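Local coordinates for protein diacylglycerol lipase (Aspergillus oryzae, PDB 5XK2) that probably hydrolyses ester bonds of mono- and diacylglycerols as a fungal lipase of the alpha/beta-hydrolase class, here captured in a closed conformation, at residues Leu110-Ala116 with Val183-Leu188; Asn204-Lys210 with Asn252-Ser256. All coordinates share one frame; numbering follows the deposited sequence.

Interaction 1: Leu110-Ala116 with Val183-Leu188; sequences LCDGCKA and VANKPL
Leu-188 lays its two methyl branches over the disulfide loop 110-116, and Asn-185, the N-cap of helix 186-195 in this alpha/beta-hydrolase fold, ties the same loop down by its amide. With CG of Leu-188 anti to the backbone N (chi1 179°), the branches divide: CD1 reaches Cys-111 SG at 3.8 Å and, just beyond, CD1 of Leu-110, while CD2 turns to the Ala-116 methyl. The loop contains a type II beta turn from Cys-111 to Cys-114, with Gly-113 at positive phi, and the Cys-111 to Cys-114 disulfide closes it on the side facing the helix start. SG of Cys-114 rests 3.5 Å from Leu-188 N, and the Pro-187 ring packs against the turn at Gly-113 O.

The amide of Asn-185 works at both its ends. Its ND2 donates to Gly-113 O at 3.0 Å, nearly straight at 171° and in the planes of both groups. Its OD1 takes two N-H groups from opposite faces of the amide: Leu-188 N, 3.1 Å from OD1, makes the capping bond, whereas Lys-115 N stands well above the carbonyl plane. The carboxamide is thereby held against rotation, and one side chain both caps the helix and fastens the loop to it. Lys-115 CB and CG lie over the amide face at ND2, the face Lys-115 N approaches, before the chain bends away.

Backbones meet in a single beta bridge at Ala-116 and Ala-184, beside the pairing of Ala-116 with Thr-106. Helix 154-168 covers this end through Leu-161, which touches both Ala-116 and Val-183. Across the bridge, Asn-185 N donates to Lys-115 O at 3.0 Å, and Ala-116 CA approaches Val-183 O at 3.2 Å in a CA-H...O contact.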
ATOM      1  N   LEU A 110      11.969 -12.876 -25.931  1.00 16.62           N
ATOM      2  CA  LEU A 110      10.852 -12.678 -26.850  1.00 14.60           C
ATOM      3  C   LEU A 110      11.135 -11.973 -28.167  1.00 18.65           C
ATOM      4  O   LEU A 110      10.410 -12.177 -29.132  1.00 21.54           O
ATOM      5  CB  LEU A 110       9.753 -11.883 -26.140  1.00 16.75           C
ATOM      6  CG  LEU A 110       9.199 -12.533 -24.874  1.00 21.34           C
ATOM      7  CD1 LEU A 110       8.150 -11.642 -24.225  1.00 19.59           C
ATOM      8  CD2 LEU A 110       8.632 -13.915 -25.200  1.00 29.03           C
ATOM      9  N   CYS A 111      12.208 -11.190 -28.220  1.00 18.87           N
ATOM     10  CA  CYS A 111      12.508 -10.374 -29.395  1.00 14.98           C
ATOM     11  C   CYS A 111      13.820  -9.630 -29.202  1.00 15.67           C
ATOM     12  O   CYS A 111      14.357  -9.560 -28.088  1.00 16.75           O
ATOM     13  CB  CYS A 111      11.369  -9.379 -29.715  1.00 19.26           C
ATOM     14  SG  CYS A 111      10.549  -8.509 -28.318  1.00 23.07           S
ATOM     15  N   ASP A 112      14.341  -9.077 -30.295  1.00 17.24           N
ATOM     16  CA  ASP A 112      15.668  -8.478 -30.259  1.00 18.16           C
ATOM     17  C   ASP A 112      15.701  -7.219 -29.387  1.00 15.27           C
ATOM     18  O   ASP A 112      14.972  -6.254 -29.646  1.00 17.80           O
ATOM     19  CB  ASP A 112      16.128  -8.116 -31.672  1.00 18.71           C
ATOM     20  CG  ASP A 112      16.321  -9.332 -32.564  1.00 27.01           C
ATOM     21  OD1 ASP A 112      16.338 -10.479 -32.052  1.00 24.41           O
ATOM     22  OD2 ASP A 112      16.469  -9.126 -33.787  1.00 24.25           O
ATOM     23  N   GLY A 113      16.572  -7.231 -28.385  1.00 16.10           N
ATOM     24  CA  GLY A 113      16.763  -6.109 -27.483  1.00 16.37           C
ATOM     25  C   GLY A 113      15.615  -5.928 -26.499  1.00 17.70           C
ATOM     26  O   GLY A 113      15.547  -4.919 -25.792  1.00 17.03           O
ATOM     27  N   CYS A 114      14.720  -6.907 -26.454  1.00 14.48           N
ATOM     28  CA  CYS A 114      13.527  -6.779 -25.613  1.00 13.44           C
ATOM     29  C   CYS A 114      13.845  -7.090 -24.160  1.00 14.94           C
ATOM     30  O   CYS A 114      14.618  -8.006 -23.860  1.00 15.41           O
ATOM     31  CB  CYS A 114      12.424  -7.683 -26.150  1.00 18.31           C
ATOM     32  SG  CYS A 114      11.833  -7.057 -27.756  1.00 21.00           S
ATOM     33  N   LYS A 115      13.288  -6.292 -23.247  1.00 11.29           N
ATOM     34  CA  LYS A 115      13.511  -6.485 -21.822  1.00 11.09           C
ATOM     35  C   LYS A 115      12.189  -6.298 -21.105  1.00 10.91           C
ATOM     36  O   LYS A 115      11.386  -5.472 -21.518  1.00 11.11           O
ATOM     37  CB  LYS A 115      14.542  -5.501 -21.258  1.00 13.47           C
ATOM     38  CG  LYS A 115      15.886  -5.512 -21.994  1.00 17.69           C
ATOM     39  CD  LYS A 115      16.708  -6.710 -21.617  1.00 32.25           C
ATOM     40  CE  LYS A 115      17.566  -6.383 -20.421  1.00 51.07           C
ATOM     41  NZ  LYS A 115      18.115  -5.006 -20.563  1.00 57.71           N
ATOM     42  N   ALA A 116      11.978  -7.081 -20.054  1.00 11.21           N
ATOM     43  CA  ALA A 116      10.750  -7.032 -19.260  1.00 10.07           C
ATOM     44  C   ALA A 116      11.061  -6.794 -17.800  1.00 12.07           C
ATOM     45  O   ALA A 116      12.175  -7.046 -17.343  1.00 14.26           O
ATOM     46  CB  ALA A 116       9.963  -8.331 -19.408  1.00 11.52           C
ATOM     47  N   VAL A 183       5.359  -2.947 -18.125  1.00 11.32           N
ATOM     48  CA  VAL A 183       6.161  -4.171 -18.062  1.00  9.03           C
ATOM     49  C   VAL A 183       7.378  -4.265 -18.962  1.00 11.16           C
ATOM     50  O   VAL A 183       8.164  -5.192 -18.827  1.00 13.27           O
ATOM     51  CB  VAL A 183       5.282  -5.389 -18.339  1.00  9.94           C
ATOM     52  CG1 VAL A 183       4.144  -5.422 -17.313  1.00 13.08           C
ATOM     53  CG2 VAL A 183       4.697  -5.342 -19.761  1.00 12.36           C
ATOM     54  N   ALA A 184       7.525  -3.330 -19.889  1.00  8.52           N
ATOM     55  CA  ALA A 184       8.382  -3.546 -21.051  1.00  8.48           C
ATOM     56  C   ALA A 184       9.278  -2.354 -21.341  1.00 12.53           C
ATOM     57  O   ALA A 184       8.898  -1.217 -21.099  1.00 11.45           O
ATOM     58  CB  ALA A 184       7.510  -3.845 -22.291  1.00  9.80           C
ATOM     59  N   ASN A 185      10.460  -2.609 -21.892  1.00 10.11           N
ATOM     60  CA  ASN A 185      11.248  -1.513 -22.462  1.00  9.50           C
ATOM     61  C   ASN A 185      10.694  -1.167 -23.844  1.00  9.19           C
ATOM     62  O   ASN A 185       9.684  -1.748 -24.266  1.00 11.37           O
ATOM     63  CB  ASN A 185      12.753  -1.860 -22.500  1.00 10.82           C
ATOM     64  CG  ASN A 185      13.122  -2.933 -23.530  1.00 12.41           C
ATOM     65  OD1 ASN A 185      12.278  -3.632 -24.090  1.00 11.71           O
ATOM     66  ND2 ASN A 185      14.435  -3.078 -23.763  1.00 12.05           N
ATOM     67  N   LYS A 186      11.295  -0.212 -24.551  1.00 10.90           N
ATOM     68  CA  LYS A 186      10.636   0.232 -25.786  1.00 11.72           C
ATOM     69  C   LYS A 186      10.550  -0.883 -26.851  1.00 11.06           C
ATOM     70  O   LYS A 186       9.477  -1.094 -27.409  1.00 11.78           O
ATOM     71  CB  LYS A 186      11.309   1.501 -26.376  1.00 16.14           C
ATOM     72  CG  LYS A 186      10.363   2.263 -27.326  1.00 27.65           C
ATOM     73  CD  LYS A 186      10.895   3.654 -27.713  1.00 32.27           C
ATOM     74  CE  LYS A 186       9.783   4.518 -28.313  1.00 36.31           C
ATOM     75  NZ  LYS A 186      10.198   5.945 -28.478  1.00 40.63           N
ATOM     76  N   PRO A 187      11.659  -1.609 -27.138  1.00 12.38           N
ATOM     77  CA  PRO A 187      11.535  -2.680 -28.143  1.00 12.05           C
ATOM     78  C   PRO A 187      10.465  -3.717 -27.786  1.00  9.35           C
ATOM     79  O   PRO A 187       9.710  -4.135 -28.670  1.00 12.86           O
ATOM     80  CB  PRO A 187      12.936  -3.326 -28.145  1.00 16.18           C
ATOM     81  CG  PRO A 187      13.834  -2.246 -27.701  1.00 20.40           C
ATOM     82  CD  PRO A 187      13.062  -1.426 -26.709  1.00 14.40           C
ATOM     83  N   LEU A 188      10.368  -4.095 -26.517  1.00 10.29           N
ATOM     84  CA  LEU A 188       9.349  -5.081 -26.140  1.00 10.08           C
ATOM     85  C   LEU A 188       7.948  -4.485 -26.229  1.00  9.16           C
ATOM     86  O   LEU A 188       7.005  -5.151 -26.663  1.00  9.99           O
ATOM     87  CB  LEU A 188       9.603  -5.625 -24.735  1.00 12.15           C
ATOM     88  CG  LEU A 188       8.573  -6.652 -24.254  1.00 11.15           C
ATOM     89  CD1 LEU A 188       8.457  -7.816 -25.256  1.00 11.43           C
ATOM     90  CD2 LEU A 188       8.915  -7.192 -22.842  1.00  9.92           C
TER

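Interaction 2: Asn204-Lys210 with Asn252-Ser256; sequences NDDPVPK and NTGTS
The loop that follows strand 198-203 carries Asp-206, the probable acid of a Ser-His-Asp triad with Ser-153 and His-268, and Asn-252 braces this loop. ND2 of Asn-252 spends both hydrogens on backbone carbonyls that flank Asp-205. It meets Asp-206 O at 2.8 Å on a lone pair, almost straight at 173°, and Asn-204 O at 2.9 Å, tilted from that carbonyl's plane. Both acceptors lie close to the amide plane, which fixes its rotation. Pro-209 CB packs onto one face of the amide, 3.4 Å from Asn-252 OD1, and a water joins OD1 to Pro-209 O and Thr-253 OG1.

Lys-210, extended beyond CG, passes obliquely by Asn-252 to place its ammonium at the turn of 252-256. NZ donates to Thr-255 OG1 at 2.8 Å, to Thr-255 O from above the carbonyl plane, to Leu-259 O and to a second water; three N-H groups serve four acceptors, so not all these bonds can be straight at once. The Thr-255 hydroxyl donates to Asn-252 O at 2.7 Å; chi1 of 60° sets OG1 between the backbone N and carbonyl carbon, facing both partners. The second water donates to Asp-205 O and is hydrogen-bonded to Ser-256 OG.

Asp-206 is held from its own side too: OD1 accepts from Val-208 N, an Asx turn, while OD2 receives Tyr-271 OH and His-268 ND1. Asn-252 fastens the backbone on both sides of Asp-205 and so probably steadies the acid loop from the second shell, consistent with the charge relay of an alpha/beta-hydrolase lipase.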
ATOM      1  N   ASN A 204      -8.484   7.774 -14.971  1.00  8.08           N
ATOM      2  CA  ASN A 204      -8.162   9.089 -14.405  1.00  7.67           C
ATOM      3  C   ASN A 204      -6.699   9.157 -13.968  1.00  9.10           C
ATOM      4  O   ASN A 204      -5.799   8.865 -14.771  1.00 10.90           O
ATOM      5  CB  ASN A 204      -9.129   9.421 -13.254  1.00  9.81           C
ATOM      6  CG  ASN A 204     -10.533   9.710 -13.769  1.00 16.43           C
ATOM      7  OD1 ASN A 204     -10.688  10.240 -14.871  1.00 15.40           O
ATOM      8  ND2 ASN A 204     -11.549   9.368 -12.978  1.00 18.19           N
ATOM      9  N   ASP A 205      -6.472   9.545 -12.716  1.00  9.50           N
ATOM     10  CA  ASP A 205      -5.131   9.784 -12.168  1.00 10.63           C
ATOM     11  C   ASP A 205      -4.557   8.575 -11.427  1.00 11.71           C
ATOM     12  O   ASP A 205      -3.727   8.728 -10.531  1.00 10.96           O
ATOM     13  CB  ASP A 205      -5.100  11.042 -11.283  1.00 11.69           C
ATOM     14  CG  ASP A 205      -6.101  11.014 -10.149  1.00 15.85           C
ATOM     15  OD1 ASP A 205      -6.938  10.092 -10.078  1.00 13.68           O
ATOM     16  OD2 ASP A 205      -6.051  11.963  -9.326  1.00 14.85           O
ATOM     17  N   ASP A 206      -5.060   7.384 -11.720  1.00  9.11           N
ATOM     18  CA  ASP A 206      -4.525   6.165 -11.071  1.00  9.19           C
ATOM     19  C   ASP A 206      -2.981   6.176 -11.085  1.00 10.03           C
ATOM     20  O   ASP A 206      -2.371   6.352 -12.124  1.00  9.09           O
ATOM     21  CB  ASP A 206      -5.081   4.951 -11.827  1.00  8.44           C
ATOM     22  CG  ASP A 206      -4.580   3.618 -11.287  1.00  9.00           C
ATOM     23  OD1 ASP A 206      -3.828   3.585 -10.287  1.00  9.89           O
ATOM     24  OD2 ASP A 206      -4.979   2.593 -11.887  1.00 10.14           O
ATOM     25  N   PRO A 207      -2.345   6.078  -9.903  1.00  7.91           N
ATOM     26  CA  PRO A 207      -0.874   6.147  -9.898  1.00 10.28           C
ATOM     27  C   PRO A 207      -0.158   4.901 -10.440  1.00 12.94           C
ATOM     28  O   PRO A 207       1.002   4.990 -10.866  1.00 12.09           O
ATOM     29  CB  PRO A 207      -0.534   6.340  -8.417  1.00 11.83           C
ATOM     30  CG  PRO A 207      -1.673   5.707  -7.678  1.00 10.71           C
ATOM     31  CD  PRO A 207      -2.910   6.008  -8.539  1.00  9.90           C
ATOM     32  N   VAL A 208      -0.816   3.748 -10.384  1.00 10.31           N
ATOM     33  CA  VAL A 208      -0.116   2.497 -10.662  1.00  8.79           C
ATOM     34  C   VAL A 208       0.382   2.381 -12.116  1.00  9.97           C
ATOM     35  O   VAL A 208       1.516   1.952 -12.315  1.00 11.53           O
ATOM     36  CB  VAL A 208      -0.994   1.292 -10.245  1.00  9.75           C
ATOM     37  CG1 VAL A 208      -0.315  -0.039 -10.606  1.00 11.29           C
ATOM     38  CG2 VAL A 208      -1.230   1.352  -8.707  1.00 10.56           C
ATOM     39  N   PRO A 209      -0.412   2.800 -13.124  1.00 11.25           N
ATOM     40  CA  PRO A 209       0.097   2.755 -14.506  1.00  9.55           C
ATOM     41  C   PRO A 209       1.259   3.712 -14.781  1.00 13.47           C
ATOM     42  O   PRO A 209       1.714   3.772 -15.922  1.00 15.83           O
ATOM     43  CB  PRO A 209      -1.138   3.105 -15.359  1.00  9.23           C
ATOM     44  CG  PRO A 209      -2.285   2.625 -14.514  1.00  7.82           C
ATOM     45  CD  PRO A 209      -1.864   3.052 -13.119  1.00 10.25           C
ATOM     46  N   LYS A 210       1.626   4.557 -13.819  1.00 11.44           N
ATOM     47  CA  LYS A 210       2.790   5.412 -14.008  1.00 10.64           C
ATOM     48  C   LYS A 210       4.093   4.776 -13.537  1.00 11.27           C
ATOM     49  O   LYS A 210       5.144   5.420 -13.578  1.00 13.51           O
ATOM     50  CB  LYS A 210       2.593   6.740 -13.279  1.00 10.89           C
ATOM     51  CG  LYS A 210       1.431   7.509 -13.810  1.00 19.54           C
ATOM     52  CD  LYS A 210       1.213   8.769 -12.992  1.00 21.78           C
ATOM     53  CE  LYS A 210      -0.178   9.235 -13.157  1.00 20.88           C
ATOM     54  NZ  LYS A 210      -0.376  10.495 -12.411  1.00 14.60           N
ATOM     55  N   ASN A 252      -3.589   9.001 -18.820  1.00  9.95           N
ATOM     56  CA  ASN A 252      -3.165   8.820 -17.432  1.00  9.89           C
ATOM     57  C   ASN A 252      -1.737   9.309 -17.149  1.00 11.38           C
ATOM     58  O   ASN A 252      -1.455   9.831 -16.072  1.00 11.61           O
ATOM     59  CB  ASN A 252      -3.306   7.332 -17.060  1.00 10.14           C
ATOM     60  CG  ASN A 252      -2.678   6.991 -15.707  1.00 10.02           C
ATOM     61  OD1 ASN A 252      -1.548   6.502 -15.647  1.00 11.40           O
ATOM     62  ND2 ASN A 252      -3.426   7.220 -14.614  1.00  8.80           N
ATOM     63  N   THR A 253      -0.837   9.154 -18.113  1.00  9.32           N
ATOM     64  CA  THR A 253       0.556   9.505 -17.880  1.00 10.49           C
ATOM     65  C   THR A 253       0.752  10.991 -17.584  1.00 11.83           C
ATOM     66  O   THR A 253       1.673  11.369 -16.854  1.00 13.82           O
ATOM     67  CB  THR A 253       1.403   9.098 -19.093  1.00 11.67           C
ATOM     68  OG1 THR A 253       1.281   7.687 -19.283  1.00 13.68           O
ATOM     69  CG2 THR A 253       2.888   9.429 -18.875  1.00 14.77           C
ATOM     70  N   GLY A 254      -0.143  11.824 -18.105  1.00 11.70           N
ATOM     71  CA  GLY A 254      -0.061  13.259 -17.882  1.00 13.83           C
ATOM     72  C   GLY A 254      -0.745  13.786 -16.628  1.00 11.68           C
ATOM     73  O   GLY A 254      -0.659  14.985 -16.330  1.00 15.72           O
ATOM     74  N   THR A 255      -1.457  12.922 -15.910  1.00 11.89           N
ATOM     75  CA  THR A 255      -2.189  13.359 -14.713  1.00 10.51           C
ATOM     76  C   THR A 255      -1.240  13.613 -13.538  1.00 12.12           C
ATOM     77  O   THR A 255      -0.122  13.110 -13.516  1.00 14.48           O
ATOM     78  CB  THR A 255      -3.250  12.324 -14.288  1.00 11.65           C
ATOM     79  OG1 THR A 255      -2.595  11.091 -14.003  1.00 11.32           O
ATOM     80  CG2 THR A 255      -4.267  12.101 -15.419  1.00 13.08           C
ATOM     81  N   SER A 256      -1.699  14.390 -12.556  1.00 14.93           N
ATOM     82  CA  SER A 256      -0.910  14.712 -11.356  1.00 15.13           C
ATOM     83  C   SER A 256       0.466  15.282 -11.681  1.00 17.75           C
ATOM     84  O   SER A 256       1.445  15.003 -10.988  1.00 16.54           O
ATOM     85  CB  SER A 256      -0.734  13.477 -10.457  1.00 16.74           C
ATOM     86  OG  SER A 256      -1.953  12.796 -10.247  1.00 18.87           O
TER
HETATM   87  O   HOH W   1      -1.481  10.039  -9.917  1.00 14.35           O
HETATM   88  O   HOH W   2       0.350   5.918 -17.475  1.00 11.13           O

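Each contact fastens a loop that follows a parallel strand of the central sheet, 173-178 or 198-203, to a loop from another part of the chain, and in each an asparagine amide grips backbone atoms of the partner segment. In interaction 1 this amide also caps a helix, and much of the remaining contact is apolar, with a disulfide and a leucine packed together between turn and helix start. Interaction 2 is more polar: a lysine, hydroxyls and two waters knit its loops beside the putative triad acid, and the second subunit packs at its edge. Each is partly buried, though only in interaction 1 are some of the touching residues exposed. Their nearest atoms are about 8 Å apart, so they do not touch.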